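Local coordinates for prolyl oligopeptidase (Novosphingobium capsulatum, PDB 1YR2), which probably hydrolyses the peptide bond after proline, and less readily after alanine, in oligopeptides, as a serine peptidase of the S9A family, at residues P41-V46 / A672-A677; E65-T70 / A655-R660; M602-F607 / R634-H639; Q609-R614 / R660-H665. All blocks are in the same frame, centred on the assembly; numbering follows the deposited sequence.

Overall arrangement
Three of the four contacts lie at the surface and one in the core. Interactions 1 and 2 clamp the N-terminal segment of the chain to the alpha/beta-hydrolase domain; neither has a direct hydrogen bond across its segments, and each relies on a bridging water, with van der Waals contacts. Interaction 3, almost wholly buried, buries the most surface, with two direct hydrogen bonds, a histidine packed on both faces and sulfur packing. Interaction 4, partly solvent-facing, is mainly aromatic and aliphatic. Interactions 1 and 4 use opposite ends of helix 664-675, while interactions 2 and 4 share R660 and have centres 9 Å apart. E65 ties interaction 2 to interaction 3 through a salt bridge with R606.

Interaction 1. Residues P41-V46 / A672-A677; sequences PASPQV and ALQTAA
P41 meets Q674 through a single water rather than directly: the water donates to P41 O at 2.6 Å and to Q674 OE1, also at 2.6 Å. Two residues on, S43 gives the same water its hydroxyl proton, with OG 2.7 Å from the water oxygen, so one solvent molecule is gripped by two acceptors and a donor. The S43 hydroxyl lies anti to its carbonyl carbon (chi1 -67°), a position that lets OG also accept from the W77 indole. Q674 is fixed beyond the water as well: OE1 takes a second bond from Q81 NE2, and NE2 donates to H683 O, which together settle which way the amide is flipped. Further along, Q45 sends an extended chain toward T675 from the opposite direction, and its NE2 stops 3.8 Å from the methyl T675 CG2. That is a van der Waals contact only; the hydroxyl T675 OG1 is hydrogen-bonded to A671 O, one turn back. In the fold, the water-bridged contact seats the coil ahead of strand 49-52 on the C-terminal end of helix 664-675, with helix 72-89 packed under P41 and S43 and Q674 reaching across to strand 683-687.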
loop_
_atom_site.group_PDB
_atom_site.type_symbol
_atom_site.label_atom_id
_atom_site.label_comp_id
_atom_site.label_asym_id
_atom_site.label_seq_id
_atom_site.Cartn_x
_atom_site.Cartn_y
_atom_site.Cartn_z
ATOM N N PRO A 41 2.328 -35.098 15.192
ATOM C CA PRO A 41 2.449 -34.970 16.647
ATOM C C PRO A 41 1.072 -34.980 17.285
ATOM O O PRO A 41 0.088 -34.648 16.608
ATOM C CB PRO A 41 3.128 -33.622 16.836
ATOM C CG PRO A 41 3.837 -33.382 15.505
ATOM C CD PRO A 41 2.839 -33.892 14.496
ATOM N N ALA A 42 0.998 -35.407 18.538
ATOM C CA ALA A 42 -0.270 -35.527 19.211
ATOM C C ALA A 42 -0.968 -34.156 19.370
ATOM O O ALA A 42 -0.345 -33.136 19.599
ATOM C CB ALA A 42 -0.077 -36.219 20.586
ATOM N N SER A 43 -2.280 -34.149 19.240
ATOM C CA SER A 43 -3.064 -32.993 19.663
ATOM C C SER A 43 -4.124 -33.476 20.654
ATOM O O SER A 43 -5.249 -33.666 20.267
ATOM C CB SER A 43 -3.691 -32.325 18.432
ATOM O OG SER A 43 -2.642 -31.750 17.628
ATOM N N PRO A 44 -3.756 -33.734 21.911
ATOM C CA PRO A 44 -4.725 -34.253 22.892
ATOM C C PRO A 44 -6.000 -33.399 22.992
ATOM O O PRO A 44 -5.933 -32.177 22.876
ATOM C CB PRO A 44 -3.947 -34.204 24.219
ATOM C CG PRO A 44 -2.475 -34.270 23.801
ATOM C CD PRO A 44 -2.434 -33.522 22.516
ATOM N N GLN A 45 -7.140 -34.045 23.172
ATOM C CA GLN A 45 -8.417 -33.351 23.296
ATOM C C GLN A 45 -8.827 -33.293 24.755
ATOM O O GLN A 45 -8.654 -34.258 25.479
ATOM C CB GLN A 45 -9.472 -34.091 22.517
ATOM C CG GLN A 45 -9.193 -34.047 21.069
ATOM C CD GLN A 45 -10.229 -34.765 20.248
ATOM O OE1 GLN A 45 -11.422 -34.545 20.412
ATOM N NE2 GLN A 45 -9.779 -35.624 19.345
ATOM N N VAL A 46 -9.328 -32.148 25.186
ATOM C CA VAL A 46 -10.006 -32.021 26.460
ATOM C C VAL A 46 -11.466 -31.842 26.045
ATOM O O VAL A 46 -11.848 -30.770 25.585
ATOM C CB VAL A 46 -9.488 -30.794 27.267
ATOM C CG1 VAL A 46 -10.301 -30.604 28.567
ATOM C CG2 VAL A 46 -7.968 -30.924 27.591
ATOM N N ALA A 672 -7.459 -29.549 14.495
ATOM C CA ALA A 672 -8.664 -30.049 13.895
ATOM C C ALA A 672 -8.396 -30.749 12.571
ATOM O O ALA A 672 -8.885 -31.891 12.368
ATOM C CB ALA A 672 -9.748 -28.915 13.704
ATOM N N LEU A 673 -7.615 -30.108 11.686
ATOM C CA LEU A 673 -7.264 -30.719 10.403
ATOM C C LEU A 673 -6.479 -32.031 10.578
ATOM O O LEU A 673 -6.731 -32.975 9.851
ATOM C CB LEU A 673 -6.342 -29.788 9.582
ATOM C CG LEU A 673 -6.895 -28.474 9.078
ATOM C CD1 LEU A 673 -5.834 -27.711 8.388
ATOM C CD2 LEU A 673 -8.065 -28.687 8.112
ATOM N N GLN A 674 -5.501 -32.067 11.494
ATOM C CA GLN A 674 -4.641 -33.248 11.670
ATOM C C GLN A 674 -5.430 -34.405 12.311
ATOM O O GLN A 674 -5.179 -35.555 12.032
ATOM C CB GLN A 674 -3.406 -32.959 12.512
ATOM C CG GLN A 674 -2.336 -32.165 11.779
ATOM C CD GLN A 674 -1.145 -31.800 12.608
ATOM O OE1 GLN A 674 -1.064 -32.118 13.828
ATOM N NE2 GLN A 674 -0.193 -31.074 11.960
ATOM N N THR A 675 -6.417 -34.066 13.133
ATOM C CA THR A 675 -7.303 -35.047 13.742
ATOM C C THR A 675 -8.391 -35.591 12.803
ATOM O O THR A 675 -8.850 -36.716 12.986
ATOM C CB THR A 675 -7.970 -34.413 14.922
ATOM O OG1 THR A 675 -6.951 -34.010 15.842
ATOM C CG2 THR A 675 -8.904 -35.432 15.697
ATOM N N ALA A 676 -8.842 -34.790 11.845
ATOM C CA ALA A 676 -9.903 -35.189 10.939
ATOM C C ALA A 676 -9.443 -36.202 9.909
ATOM O O ALA A 676 -8.282 -36.285 9.606
ATOM C CB ALA A 676 -10.515 -33.973 10.220
ATOM N N ALA A 677 -10.408 -36.948 9.366
ATOM C CA ALA A 677 -10.183 -37.880 8.257
ATOM C C ALA A 677 -10.356 -37.191 6.884
ATOM O O ALA A 677 -11.427 -37.240 6.279
ATOM C CB ALA A 677 -11.158 -39.051 8.407
HETATM O O HOH W 1 -2.075 -33.562 15.752
#

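Interaction 2. Residues E65-T70 / A655-R660; sequences EADVRT and ADTDDR
V68 and D656 cross at about a right angle, and one methyl of the valine does the touching: V68 CG1 lies 3.6 Å from D656 O and equally far from D656 OD2. With chi1 at 77°, that methyl sits between the backbone N and the carbonyl carbon, which swings it onto the D656 backbone and carboxylate together. It also meets the methyl of T657, CG1 to CG2 at 3.9 Å. The same T657 CG2 lies over one face of the R69 guanidinium, 3.8 Å from R69 NE. The guanidinium is held in position by D67, which R69 grips side-on: NE reaches D67 OD1 at 2.9 Å in a nearly straight bond (174°), and NH2 reaches D67 OD2 at 2.9 Å, completing a two-point salt bridge. OD1 and OD2 each accept through a syn lone pair in these bonds, while the anti lone pair of OD1 takes R69 N and closes an Asx turn. A water joins the segments by accepting from V68 N and donating to D656 O. Helix 72-89 flanks V68 through V74, A75 and V78. Residues 655-660 follow strand 649-654, the position where alpha/beta hydrolases carry the loop with the acid of the catalytic triad; here a loop of the N-terminal segment, shaped by an Asx turn, packs on that loop.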
loop_
_atom_site.group_PDB
_atom_site.type_symbol
_atom_site.label_atom_id
_atom_site.label_comp_id
_atom_site.label_asym_id
_atom_site.label_seq_id
_atom_site.Cartn_x
_atom_site.Cartn_y
_atom_site.Cartn_z
ATOM N N GLU A 65 -5.427 -22.214 23.201
ATOM C CA GLU A 65 -5.545 -20.770 23.265
ATOM C C GLU A 65 -4.593 -20.139 24.309
ATOM O O GLU A 65 -4.402 -18.932 24.302
ATOM C CB GLU A 65 -6.985 -20.340 23.575
ATOM C CG GLU A 65 -8.019 -20.677 22.476
ATOM C CD GLU A 65 -9.458 -20.319 22.860
ATOM O OE1 GLU A 65 -9.684 -19.681 23.919
ATOM O OE2 GLU A 65 -10.372 -20.681 22.101
ATOM N N ALA A 66 -4.036 -20.936 25.216
ATOM C CA ALA A 66 -3.180 -20.392 26.270
ATOM C C ALA A 66 -1.863 -19.883 25.706
ATOM O O ALA A 66 -1.391 -20.347 24.664
ATOM C CB ALA A 66 -2.922 -21.407 27.363
ATOM N N ASP A 67 -1.295 -18.879 26.396
ATOM C CA ASP A 67 -0.043 -18.235 25.956
ATOM C C ASP A 67 1.151 -19.233 25.984
ATOM O O ASP A 67 1.485 -19.798 27.015
ATOM C CB ASP A 67 0.212 -17.013 26.874
ATOM C CG ASP A 67 1.167 -16.022 26.291
ATOM O OD1 ASP A 67 2.311 -16.391 25.941
ATOM O OD2 ASP A 67 0.842 -14.821 26.145
ATOM N N VAL A 68 1.823 -19.401 24.851
ATOM C CA VAL A 68 2.947 -20.308 24.734
ATOM C C VAL A 68 4.079 -19.957 25.711
ATOM O O VAL A 68 4.843 -20.825 26.078
ATOM C CB VAL A 68 3.505 -20.332 23.293
ATOM C CG1 VAL A 68 4.332 -19.100 23.008
ATOM C CG2 VAL A 68 4.291 -21.595 23.040
ATOM N N ARG A 69 4.178 -18.690 26.110
ATOM C CA ARG A 69 5.239 -18.274 27.030
ATOM C C ARG A 69 5.019 -18.700 28.482
ATOM O O ARG A 69 5.975 -18.696 29.270
ATOM C CB ARG A 69 5.422 -16.765 26.966
ATOM C CG ARG A 69 5.834 -16.281 25.621
ATOM C CD ARG A 69 5.712 -14.805 25.454
ATOM N NE ARG A 69 4.337 -14.341 25.518
ATOM C CZ ARG A 69 3.986 -13.072 25.468
ATOM N NH1 ARG A 69 4.905 -12.117 25.371
ATOM N NH2 ARG A 69 2.709 -12.741 25.524
ATOM N N THR A 70 3.775 -19.015 28.855
ATOM C CA THR A 70 3.478 -19.388 30.230
ATOM C C THR A 70 2.769 -20.719 30.398
ATOM O O THR A 70 2.501 -21.095 31.520
ATOM C CB THR A 70 2.670 -18.288 30.939
ATOM O OG1 THR A 70 1.504 -17.969 30.197
ATOM C CG2 THR A 70 3.455 -16.961 30.987
ATOM N N ALA A 655 3.406 -16.813 13.787
ATOM C CA ALA A 655 4.409 -16.820 14.854
ATOM C C ALA A 655 3.744 -17.397 16.092
ATOM O O ALA A 655 2.512 -17.575 16.109
ATOM C CB ALA A 655 4.930 -15.417 15.139
ATOM N N ASP A 656 4.542 -17.728 17.095
ATOM C CA ASP A 656 4.038 -18.410 18.283
ATOM C C ASP A 656 3.376 -17.445 19.264
ATOM O O ASP A 656 2.589 -17.873 20.113
ATOM C CB ASP A 656 5.133 -19.242 18.969
ATOM C CG ASP A 656 6.259 -18.411 19.522
ATOM O OD1 ASP A 656 6.548 -17.304 19.005
ATOM O OD2 ASP A 656 6.945 -18.811 20.476
ATOM N N THR A 657 3.686 -16.159 19.108
ATOM C CA THR A 657 2.908 -15.058 19.687
ATOM C C THR A 657 2.563 -14.023 18.630
ATOM O O THR A 657 3.316 -13.799 17.659
ATOM C CB THR A 657 3.639 -14.359 20.829
ATOM O OG1 THR A 657 4.898 -13.839 20.370
ATOM C CG2 THR A 657 3.980 -15.364 21.922
ATOM N N ASP A 658 1.428 -13.353 18.846
ATOM C CA ASP A 658 0.901 -12.409 17.870
ATOM C C ASP A 658 -0.201 -11.618 18.564
ATOM O O ASP A 658 -1.191 -12.193 19.050
ATOM C CB ASP A 658 0.355 -13.164 16.648
ATOM C CG ASP A 658 0.015 -12.255 15.458
ATOM O OD1 ASP A 658 -0.625 -11.155 15.634
ATOM O OD2 ASP A 658 0.316 -12.607 14.288
ATOM N N ASP A 659 -0.014 -10.304 18.626
ATOM C CA ASP A 659 -0.978 -9.427 19.307
ATOM C C ASP A 659 -2.233 -9.147 18.514
ATOM O O ASP A 659 -3.237 -8.717 19.078
ATOM C CB ASP A 659 -0.339 -8.095 19.622
ATOM C CG ASP A 659 0.733 -8.224 20.671
ATOM O OD1 ASP A 659 0.554 -9.010 21.627
ATOM O OD2 ASP A 659 1.796 -7.599 20.592
ATOM N N ARG A 660 -2.129 -9.311 17.211
ATOM C CA ARG A 660 -3.178 -8.901 16.324
ATOM C C ARG A 660 -4.151 -10.026 16.113
ATOM O O ARG A 660 -5.302 -9.870 16.416
ATOM C CB ARG A 660 -2.584 -8.466 15.014
ATOM C CG ARG A 660 -3.591 -7.839 14.133
ATOM C CD ARG A 660 -2.990 -7.099 12.959
ATOM N NE ARG A 660 -4.063 -6.376 12.301
ATOM C CZ ARG A 660 -4.845 -6.854 11.345
ATOM N NH1 ARG A 660 -4.674 -8.080 10.853
ATOM N NH2 ARG A 660 -5.804 -6.075 10.852
HETATM O O HOH W 2 0.834 -18.505 22.057
#

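Interaction 3. Residues M602-F607 / R634-H639; sequences MDMLRF and RYSPYH
Y638 N donates to M602 O at 3.0 Å and M604 N to S636 OG at 3.1 Å, two direct bonds that lace the segments together. The S636 hydroxyl has a second partner in H639 ND1, 2.7 Å away, which fixes the imidazole in its plane. D603 meets the same ring at its edge, beside the S636 contact. Its CG is anti to the backbone N (chi1 -173°), which carries the carboxylate across to the ring, where OD1 lies 3.1 Å from H639 CE1 while also accepting from L605 N in an Asx turn. The other oxygen, OD2, forms a salt bridge with K668 and takes a water that also binds H639 NE2. Replacing D603 by an alanine would remove both oxygens, and K668 would probably keep only E65 of these two carboxylate partners, with L605 N left without its acceptor in the turn. Outward from these polar atoms, the imidazole is sandwiched: L605 CD1 stands over one face, 3.6 Å from the ring centroid and 16° off the normal, a CH-pi contact, and Y638 CD2 covers the opposite face. Farther along, M604 CB rests 3.7 Å from S636 CB, CG meets the Y635 ring obliquely, and the bends at chi2 and chi3 bring CE near Y635 OH; M602 SD packs on P637 CG at 4.0 Å. Helices 576-587, 626-633 and 664-675 close round this core. The contact pins both ends of the helical excursion linking strands 594-598 and 649-654, neighbours in the central sheet of the alpha/beta-hydrolase fold.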
loop_
_atom_site.group_PDB
_atom_site.type_symbol
_atom_site.label_atom_id
_atom_site.label_comp_id
_atom_site.label_asym_id
_atom_site.label_seq_id
_atom_site.Cartn_x
_atom_site.Cartn_y
_atom_site.Cartn_z
ATOM N N MET A 602 -9.509 -18.175 12.580
ATOM C CA MET A 602 -10.086 -19.494 12.301
ATOM C C MET A 602 -11.253 -19.876 13.213
ATOM O O MET A 602 -12.124 -20.609 12.782
ATOM C CB MET A 602 -8.995 -20.573 12.315
ATOM C CG MET A 602 -7.833 -20.280 11.358
ATOM S SD MET A 602 -8.406 -19.796 9.648
ATOM C CE MET A 602 -7.119 -20.642 8.684
ATOM N N ASP A 603 -11.271 -19.354 14.441
ATOM C CA ASP A 603 -12.398 -19.561 15.327
ATOM C C ASP A 603 -13.246 -18.278 15.368
ATOM O O ASP A 603 -12.975 -17.334 16.102
ATOM C CB ASP A 603 -11.934 -19.982 16.714
ATOM C CG ASP A 603 -13.116 -20.377 17.630
ATOM O OD1 ASP A 603 -14.283 -19.915 17.371
ATOM O OD2 ASP A 603 -12.966 -21.100 18.638
ATOM N N MET A 604 -14.241 -18.252 14.512
ATOM C CA MET A 604 -15.098 -17.089 14.307
ATOM C C MET A 604 -16.194 -16.998 15.345
ATOM O O MET A 604 -16.979 -16.045 15.334
ATOM C CB MET A 604 -15.714 -17.182 12.912
ATOM C CG MET A 604 -14.714 -17.002 11.790
ATOM S SD MET A 604 -13.850 -15.414 11.829
ATOM C CE MET A 604 -15.172 -14.255 11.715
ATOM N N LEU A 605 -16.266 -17.978 16.241
ATOM C CA LEU A 605 -17.185 -17.911 17.359
ATOM C C LEU A 605 -16.550 -17.251 18.575
ATOM O O LEU A 605 -17.284 -16.793 19.454
ATOM C CB LEU A 605 -17.718 -19.303 17.738
ATOM C CG LEU A 605 -18.374 -20.089 16.618
ATOM C CD1 LEU A 605 -18.963 -21.405 17.220
ATOM C CD2 LEU A 605 -19.409 -19.268 15.954
ATOM N N ARG A 606 -15.205 -17.229 18.616
ATOM C CA ARG A 606 -14.474 -16.728 19.768
ATOM C C ARG A 606 -13.483 -15.591 19.444
ATOM O O ARG A 606 -12.670 -15.217 20.292
ATOM C CB ARG A 606 -13.737 -17.898 20.437
ATOM C CG ARG A 606 -14.659 -18.874 21.132
ATOM C CD ARG A 606 -13.944 -20.073 21.714
ATOM N NE ARG A 606 -12.976 -19.696 22.752
ATOM C CZ ARG A 606 -13.296 -19.301 23.970
ATOM N NH1 ARG A 606 -14.551 -19.191 24.361
ATOM N NH2 ARG A 606 -12.347 -19.005 24.824
ATOM N N PHE A 607 -13.547 -15.028 18.251
ATOM C CA PHE A 607 -12.537 -14.039 17.803
ATOM C C PHE A 607 -12.524 -12.786 18.681
ATOM O O PHE A 607 -11.465 -12.199 18.943
ATOM C CB PHE A 607 -12.760 -13.635 16.345
ATOM C CG PHE A 607 -13.968 -12.785 16.141
ATOM C CD1 PHE A 607 -13.889 -11.423 16.313
ATOM C CD2 PHE A 607 -15.181 -13.329 15.765
ATOM C CE1 PHE A 607 -14.982 -10.627 16.147
ATOM C CE2 PHE A 607 -16.267 -12.535 15.607
ATOM C CZ PHE A 607 -16.169 -11.171 15.834
ATOM N N ARG A 634 -21.859 -20.877 10.297
ATOM C CA ARG A 634 -21.902 -21.476 8.964
ATOM C C ARG A 634 -20.560 -21.476 8.249
ATOM O O ARG A 634 -20.359 -22.285 7.374
ATOM C CB ARG A 634 -22.929 -20.756 8.072
ATOM C CG ARG A 634 -24.350 -21.073 8.443
ATOM C CD ARG A 634 -25.392 -20.082 7.901
ATOM N NE ARG A 634 -26.707 -20.335 8.515
ATOM C CZ ARG A 634 -27.610 -19.411 8.873
ATOM N NH1 ARG A 634 -27.412 -18.099 8.685
ATOM N NH2 ARG A 634 -28.725 -19.811 9.468
ATOM N N TYR A 635 -19.644 -20.598 8.643
ATOM C CA TYR A 635 -18.329 -20.529 7.971
ATOM C C TYR A 635 -17.072 -20.548 8.823
ATOM O O TYR A 635 -15.955 -20.637 8.272
ATOM C CB TYR A 635 -18.296 -19.366 6.991
ATOM C CG TYR A 635 -18.244 -17.975 7.594
ATOM C CD1 TYR A 635 -17.065 -17.459 8.101
ATOM C CD2 TYR A 635 -19.363 -17.153 7.613
ATOM C CE1 TYR A 635 -16.982 -16.174 8.601
ATOM C CE2 TYR A 635 -19.304 -15.844 8.150
ATOM C CZ TYR A 635 -18.103 -15.366 8.641
ATOM O OH TYR A 635 -17.962 -14.078 9.158
ATOM N N SER A 636 -17.200 -20.488 10.149
ATOM C CA SER A 636 -16.037 -20.533 11.046
ATOM C C SER A 636 -15.139 -21.704 10.664
ATOM O O SER A 636 -15.567 -22.837 10.819
ATOM C CB SER A 636 -16.523 -20.727 12.470
ATOM O OG SER A 636 -15.449 -20.860 13.383
ATOM N N PRO A 637 -13.947 -21.467 10.100
ATOM C CA PRO A 637 -13.125 -22.587 9.591
ATOM C C PRO A 637 -12.889 -23.729 10.620
ATOM O O PRO A 637 -12.983 -24.882 10.238
ATOM C CB PRO A 637 -11.831 -21.922 9.152
ATOM C CG PRO A 637 -12.252 -20.538 8.843
ATOM C CD PRO A 637 -13.356 -20.156 9.827
ATOM N N TYR A 638 -12.676 -23.403 11.880
ATOM C CA TYR A 638 -12.375 -24.412 12.906
ATOM C C TYR A 638 -13.553 -25.343 13.139
ATOM O O TYR A 638 -13.346 -26.514 13.441
ATOM C CB TYR A 638 -11.969 -23.681 14.199
ATOM C CG TYR A 638 -11.811 -24.506 15.462
ATOM C CD1 TYR A 638 -10.838 -25.493 15.572
ATOM C CD2 TYR A 638 -12.624 -24.271 16.564
ATOM C CE1 TYR A 638 -10.684 -26.250 16.770
ATOM C CE2 TYR A 638 -12.480 -25.006 17.773
ATOM C CZ TYR A 638 -11.503 -25.981 17.864
ATOM O OH TYR A 638 -11.362 -26.669 19.053
ATOM N N HIS A 639 -14.769 -24.842 12.965
ATOM C CA HIS A 639 -15.989 -25.595 13.276
ATOM C C HIS A 639 -16.558 -26.294 12.056
ATOM O O HIS A 639 -17.566 -26.975 12.170
ATOM C CB HIS A 639 -17.077 -24.673 13.881
ATOM C CG HIS A 639 -16.662 -24.043 15.159
ATOM N ND1 HIS A 639 -16.081 -22.799 15.198
ATOM C CD2 HIS A 639 -16.691 -24.497 16.433
ATOM C CE1 HIS A 639 -15.772 -22.509 16.454
ATOM N NE2 HIS A 639 -16.121 -23.530 17.219
HETATM O O HOH W 3 -14.979 -22.502 19.865
#

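Interaction 4. Residues Q609-R614 / R660-H665; sequences QFTAGR and RVVPGH
F610 and V662 pack at about a right angle where the start of helix 664-675, in the alpha/beta-hydrolase domain, meets the loop ahead of helix 617-620. This is the tight part. The methyl V662 CG2 stands over one face of the phenyl ring, 3.5 Å from F610 CG; measured to the ring centroid it is 3.9 Å away and 25° off the normal, a CH-pi contact. Q609 CB covers the other face. The phenyl edge in turn points toward the face of H665 in an offset edge-to-face pair, centroids 5.8 Å apart and planes at 74°, while a hydrogen bond from D603 N to H665 ND1 helps hold that ring. A glycine in place of V662 would strip away both methyls, and the F610 ring would probably be left uncovered on that face and freer to rock. The loose side lies about T611 and R660. There T611 CG2 meets V662 CG1 at 3.7 Å, the two side chains sliding past each other. The R660 side chain starts away from the loop and touches S575, probably the serine of a nucleophile elbow. Polar atoms meet through solvent instead, although T611 OG1 also has a direct bond to D659 O. One water completes the link: it accepts from V662 N at 3.1 Å, and donates to R660 O at 3.0 Å and to T611 OG1 at 3.0 Å.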
loop_
_atom_site.group_PDB
_atom_site.type_symbol
_atom_site.label_atom_id
_atom_site.label_comp_id
_atom_site.label_asym_id
_atom_site.label_seq_id
_atom_site.Cartn_x
_atom_site.Cartn_y
_atom_site.Cartn_z
ATOM N N GLN A 609 -12.940 -12.661 21.884
ATOM C CA GLN A 609 -12.473 -12.964 23.233
ATOM C C GLN A 609 -11.014 -12.617 23.407
ATOM O O GLN A 609 -10.483 -12.772 24.491
ATOM C CB GLN A 609 -12.599 -14.461 23.551
ATOM C CG GLN A 609 -13.950 -15.096 23.196
ATOM C CD GLN A 609 -14.950 -15.089 24.320
ATOM O OE1 GLN A 609 -14.684 -14.566 25.387
ATOM N NE2 GLN A 609 -16.108 -15.693 24.083
ATOM N N PHE A 610 -10.334 -12.218 22.337
ATOM C CA PHE A 610 -8.889 -12.022 22.424
ATOM C C PHE A 610 -8.458 -10.611 22.123
ATOM O O PHE A 610 -9.211 -9.811 21.519
ATOM C CB PHE A 610 -8.144 -13.031 21.543
ATOM C CG PHE A 610 -8.578 -14.439 21.758
ATOM C CD1 PHE A 610 -8.102 -15.171 22.845
ATOM C CD2 PHE A 610 -9.481 -15.032 20.891
ATOM C CE1 PHE A 610 -8.522 -16.460 23.045
ATOM C CE2 PHE A 610 -9.883 -16.340 21.089
ATOM C CZ PHE A 610 -9.405 -17.046 22.160
ATOM N N THR A 611 -7.257 -10.289 22.630
ATOM C CA THR A 611 -6.624 -8.992 22.440
ATOM C C THR A 611 -7.629 -7.966 21.874
ATOM O O THR A 611 -8.557 -7.556 22.552
ATOM C CB THR A 611 -5.379 -9.161 21.496
ATOM O OG1 THR A 611 -5.758 -9.709 20.201
ATOM C CG2 THR A 611 -4.367 -10.177 22.103
ATOM N N ALA A 612 -7.507 -7.837 20.567
ATOM C CA ALA A 612 -7.892 -6.801 19.669
ATOM C C ALA A 612 -9.101 -7.181 18.800
ATOM O O ALA A 612 -9.552 -6.392 17.951
ATOM C CB ALA A 612 -6.698 -6.660 18.697
ATOM N N GLY A 613 -9.555 -8.424 18.937
ATOM C CA GLY A 613 -10.481 -8.988 17.989
ATOM C C GLY A 613 -11.862 -8.393 18.139
ATOM O O GLY A 613 -12.672 -8.433 17.198
ATOM N N ARG A 614 -12.153 -7.841 19.310
ATOM C CA ARG A 614 -13.460 -7.194 19.519
ATOM C C ARG A 614 -13.734 -6.034 18.542
ATOM O O ARG A 614 -14.897 -5.722 18.216
ATOM C CB ARG A 614 -13.608 -6.757 20.970
ATOM C CG ARG A 614 -15.019 -6.288 21.359
ATOM C CD ARG A 614 -16.206 -7.221 21.017
ATOM N NE ARG A 614 -17.498 -6.610 21.369
ATOM C CZ ARG A 614 -18.636 -7.281 21.517
ATOM N NH1 ARG A 614 -18.664 -8.596 21.327
ATOM N NH2 ARG A 614 -19.759 -6.620 21.853
ATOM N N ARG A 660 -2.129 -9.311 17.211
ATOM C CA ARG A 660 -3.178 -8.901 16.324
ATOM C C ARG A 660 -4.151 -10.026 16.113
ATOM O O ARG A 660 -5.302 -9.870 16.416
ATOM C CB ARG A 660 -2.584 -8.466 15.014
ATOM C CG ARG A 660 -3.591 -7.839 14.133
ATOM C CD ARG A 660 -2.990 -7.099 12.959
ATOM N NE ARG A 660 -4.063 -6.376 12.301
ATOM C CZ ARG A 660 -4.845 -6.854 11.345
ATOM N NH1 ARG A 660 -4.674 -8.080 10.853
ATOM N NH2 ARG A 660 -5.804 -6.075 10.852
ATOM N N VAL A 661 -3.680 -11.140 15.579
ATOM C CA VAL A 661 -4.496 -12.354 15.524
ATOM C C VAL A 661 -3.834 -13.403 16.414
ATOM O O VAL A 661 -2.787 -13.899 16.061
ATOM C CB VAL A 661 -4.614 -12.920 14.101
ATOM C CG1 VAL A 661 -5.515 -14.162 14.095
ATOM C CG2 VAL A 661 -5.166 -11.877 13.098
ATOM N N VAL A 662 -4.448 -13.748 17.542
ATOM C CA VAL A 662 -3.772 -14.662 18.485
ATOM C C VAL A 662 -3.504 -16.007 17.785
ATOM O O VAL A 662 -4.354 -16.524 17.041
ATOM C CB VAL A 662 -4.514 -14.880 19.813
ATOM C CG1 VAL A 662 -4.485 -13.576 20.685
ATOM C CG2 VAL A 662 -5.931 -15.386 19.594
ATOM N N PRO A 663 -2.342 -16.596 18.031
ATOM C CA PRO A 663 -1.968 -17.812 17.301
ATOM C C PRO A 663 -2.860 -18.996 17.607
ATOM O O PRO A 663 -2.933 -19.947 16.798
ATOM C CB PRO A 663 -0.520 -18.077 17.748
ATOM C CG PRO A 663 -0.052 -16.793 18.351
ATOM C CD PRO A 663 -1.282 -16.134 18.947
ATOM N N GLY A 664 -3.553 -18.959 18.744
ATOM C CA GLY A 664 -4.491 -19.986 19.080
ATOM C C GLY A 664 -5.479 -20.334 17.991
ATOM O O GLY A 664 -5.902 -21.481 17.919
ATOM N N HIS A 665 -5.909 -19.358 17.185
ATOM C CA HIS A 665 -6.760 -19.636 16.037
ATOM C C HIS A 665 -6.089 -20.687 15.125
ATOM O O HIS A 665 -6.694 -21.702 14.782
ATOM C CB HIS A 665 -7.027 -18.374 15.196
ATOM C CG HIS A 665 -7.937 -17.369 15.833
ATOM N ND1 HIS A 665 -9.305 -17.539 15.900
ATOM C CD2 HIS A 665 -7.676 -16.153 16.387
ATOM C CE1 HIS A 665 -9.840 -16.485 16.493
ATOM N NE2 HIS A 665 -8.876 -15.612 16.774
HETATM O O HOH W 4 -6.750 -11.721 18.218
#